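Local coordinates for protein Endonuclease/exonuclease/phosphatase (Beutenbergia cavernae DSM 12333, PDB 4RUW) that belongs to the endonuclease/exonuclease/phosphatase family, with a DNase I-like domain joined to an Ig-like domain, and binds a zinc ion, at residues 65-70 against 105-110. Numbering follows the deposited sequence.
Sequences TAVAPD and GSHGDQ. With ZN (zinc ion), chain B.
Thr65 meets two side chains of segment 105-110, the ring of His107 and the amide of Gln110. Its CB lies over one face of the imidazole, 3.8 Å from the centroid of the His107 ring and 22° off the ring normal, a CH-pi contact displaced toward the CD2-NE2 side. With chi1 at 60°, OG1 sits between the backbone N and the carbonyl carbon and reaches His107 NE2 at 3.2 Å, at an angle too poor for a hydrogen bond. CG2, anti to the carbonyl carbon, lies between the two groups, 3.9 Å from Gln110 OE1 and near the CE1 corner of the His107 ring. Gly105 O lies against the opposite face of the ring, and Val67 CG2 comes up to its edge, 4.2 Å from His107 NE2. The imidazole is thus flanked on both faces while its ND1 binds the zinc ion, whose coordination is completed by His98, Asp100 and His137.

Gln110, the first residue of helix 110-118, supplies the hydrogen bond across the contact. Extended beyond CG, its side chain brings NE2 to 2.8 Å from Thr65 O, with a nearly straight N-H...O angle of 174°. The carbonyl oxygen lies in the amide plane, but the donor stands well above the plane of the Thr65 carbonyl. NE2 also hydrogen-bonds to OE2 of Glu77 and OE1 accepts from the backbone N of His98, so this buried amide has partners at both ends and ties a zinc ligand's backbone to the loop facing it.

The two segments follow the neighbouring parallel strands 55-62 and 91-98 of a DNase I-like sheet. One leads to helix 77-87, on which Ala66 packs; the other runs into helix 110-118, with Asp109 as N-cap. The zinc site lies at the end of strand 91-98, whose last residue, His98, is one of the ligands.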
ATOM      1  N   THR A  65     -13.702   7.082  11.298  1.00 12.79           N
ATOM      2  CA  THR A  65     -15.056   7.662  11.283  1.00 13.61           C
ATOM      3  C   THR A  65     -15.098   9.153  11.615  1.00 12.93           C
ATOM      4  O   THR A  65     -16.096   9.652  12.143  1.00 13.95           O
ATOM      5  CB  THR A  65     -16.067   6.878  12.164  1.00 15.22           C
ATOM      6  OG1 THR A  65     -15.649   6.858  13.536  1.00 17.08           O
ATOM      7  CG2 THR A  65     -16.201   5.458  11.668  1.00 17.27           C
ATOM      8  N   ALA A  66     -14.032   9.860  11.247  1.00 12.73           N
ATOM      9  CA  ALA A  66     -13.886  11.301  11.489  1.00 13.01           C
ATOM     10  C   ALA A  66     -13.918  11.699  12.958  1.00 13.74           C
ATOM     11  O   ALA A  66     -14.165  12.856  13.285  1.00 14.98           O
ATOM     12  CB  ALA A  66     -14.902  12.120  10.676  1.00 13.52           C
ATOM     13  N   VAL A  67     -13.625  10.748  13.836  1.00 13.27           N
ATOM     14  CA  VAL A  67     -13.535  11.033  15.260  1.00 14.94           C
ATOM     15  C   VAL A  67     -12.062  11.152  15.634  1.00 14.68           C
ATOM     16  O   VAL A  67     -11.296  10.201  15.530  1.00 16.72           O
ATOM     17  CB  VAL A  67     -14.234   9.954  16.099  1.00 16.52           C
ATOM     18  CG1 VAL A  67     -14.024  10.218  17.586  1.00 17.91           C
ATOM     19  CG2 VAL A  67     -15.724   9.917  15.752  1.00 16.94           C
ATOM     20  N   ALA A  68     -11.667  12.346  16.055  1.00 14.34           N
ATOM     21  CA  ALA A  68     -10.272  12.641  16.328  1.00 15.17           C
ATOM     22  C   ALA A  68      -9.842  12.147  17.701  1.00 15.70           C
ATOM     23  O   ALA A  68     -10.588  12.270  18.664  1.00 16.94           O
ATOM     24  CB  ALA A  68     -10.056  14.135  16.246  1.00 16.06           C
ATOM     25  N   PRO A  69      -8.615  11.613  17.802  1.00 15.97           N
ATOM     26  CA  PRO A  69      -8.114  11.198  19.116  1.00 17.30           C
ATOM     27  C   PRO A  69      -7.982  12.355  20.111  1.00 17.50           C
ATOM     28  O   PRO A  69      -7.987  12.101  21.314  1.00 19.15           O
ATOM     29  CB  PRO A  69      -6.739  10.589  18.798  1.00 19.00           C
ATOM     30  CG  PRO A  69      -6.366  11.153  17.453  1.00 19.05           C
ATOM     31  CD  PRO A  69      -7.670  11.276  16.724  1.00 16.51           C
ATOM     32  N   ASP A  70      -7.871  13.591  19.632  1.00 16.93           N
ATOM     33  CA  ASP A  70      -7.775  14.741  20.531  1.00 17.62           C
ATOM     34  C   ASP A  70      -9.143  15.330  20.905  1.00 17.53           C
ATOM     35  O   ASP A  70      -9.220  16.293  21.665  1.00 19.77           O
ATOM     36  CB  ASP A  70      -6.854  15.822  19.943  1.00 18.20           C
ATOM     37  CG  ASP A  70      -7.504  16.600  18.815  1.00 18.37           C
ATOM     38  OD1 ASP A  70      -8.470  16.080  18.235  1.00 18.82           O
ATOM     39  OD2 ASP A  70      -7.053  17.729  18.503  1.00 18.45           O
ATOM     40  N   GLY A 105     -25.035   6.618  19.088  1.00 24.59           N
ATOM     41  CA  GLY A 105     -23.678   6.553  18.581  1.00 23.28           C
ATOM     42  C   GLY A 105     -23.552   6.609  17.074  1.00 21.96           C
ATOM     43  O   GLY A 105     -22.449   6.491  16.547  1.00 22.39           O
ATOM     44  N   SER A 106     -24.666   6.799  16.376  1.00 19.92           N
ATOM     45  CA  SER A 106     -24.637   6.843  14.912  1.00 19.85           C
ATOM     46  C   SER A 106     -23.699   7.923  14.379  1.00 20.05           C
ATOM     47  O   SER A 106     -23.574   8.983  14.986  1.00 23.10           O
ATOM     48  CB  SER A 106     -26.045   7.063  14.363  1.00 20.70           C
ATOM     49  OG  SER A 106     -26.021   7.281  12.964  1.00 19.50           O
ATOM     50  N   HIS A 107     -23.048   7.641  13.250  1.00 18.41           N
ATOM     51  CA  HIS A 107     -22.161   8.586  12.579  1.00 17.76           C
ATOM     52  C   HIS A 107     -22.848   9.289  11.414  1.00 18.60           C
ATOM     53  O   HIS A 107     -22.238  10.110  10.727  1.00 19.91           O
ATOM     54  CB  HIS A 107     -20.921   7.855  12.054  1.00 17.49           C
ATOM     55  CG  HIS A 107     -20.041   7.312  13.135  1.00 17.60           C
ATOM     56  ND1 HIS A 107     -20.109   6.000  13.563  1.00 16.81           N
ATOM     57  CD2 HIS A 107     -19.087   7.906  13.891  1.00 18.75           C
ATOM     58  CE1 HIS A 107     -19.228   5.813  14.535  1.00 18.48           C
ATOM     59  NE2 HIS A 107     -18.605   6.959  14.759  1.00 18.67           N
ATOM     60  N   GLY A 108     -24.111   8.949  11.176  1.00 18.77           N
ATOM     61  CA  GLY A 108     -24.850   9.495  10.054  1.00 18.91           C
ATOM     62  C   GLY A 108     -24.292   9.052   8.713  1.00 17.92           C
ATOM     63  O   GLY A 108     -23.585   8.050   8.623  1.00 17.48           O
ATOM     64  N   ASP A 109     -24.611   9.804   7.668  1.00 18.84           N
ATOM     65  CA  ASP A 109     -24.201   9.478   6.305  1.00 18.61           C
ATOM     66  C   ASP A 109     -22.871  10.170   6.000  1.00 16.78           C
ATOM     67  O   ASP A 109     -22.829  11.248   5.398  1.00 17.29           O
ATOM     68  CB  ASP A 109     -25.286   9.933   5.321  1.00 19.58           C
ATOM     69  CG  ASP A 109     -25.091   9.387   3.912  1.00 21.68           C
ATOM     70  OD1 ASP A 109     -23.955   9.017   3.545  1.00 21.01           O
ATOM     71  OD2 ASP A 109     -26.088   9.359   3.160  1.00 24.80           O
ATOM     72  N   GLN A 110     -21.770   9.552   6.411  1.00 15.67           N
ATOM     73  CA  GLN A 110     -20.473  10.208   6.239  1.00 14.66           C
ATOM     74  C   GLN A 110     -20.051  10.413   4.779  1.00 14.26           C
ATOM     75  O   GLN A 110     -19.484  11.453   4.461  1.00 14.48           O
ATOM     76  CB  GLN A 110     -19.377   9.520   7.057  1.00 13.87           C
ATOM     77  CG  GLN A 110     -19.745   9.383   8.522  1.00 13.93           C
ATOM     78  CD  GLN A 110     -18.546   9.081   9.382  1.00 13.47           C
ATOM     79  OE1 GLN A 110     -17.917   8.031   9.250  1.00 14.36           O
ATOM     80  NE2 GLN A 110     -18.218  10.006  10.276  1.00 15.00           N
TER
HETATM   81 ZN    ZN B 501     -21.048   4.370  12.740  1.00 15.88          ZN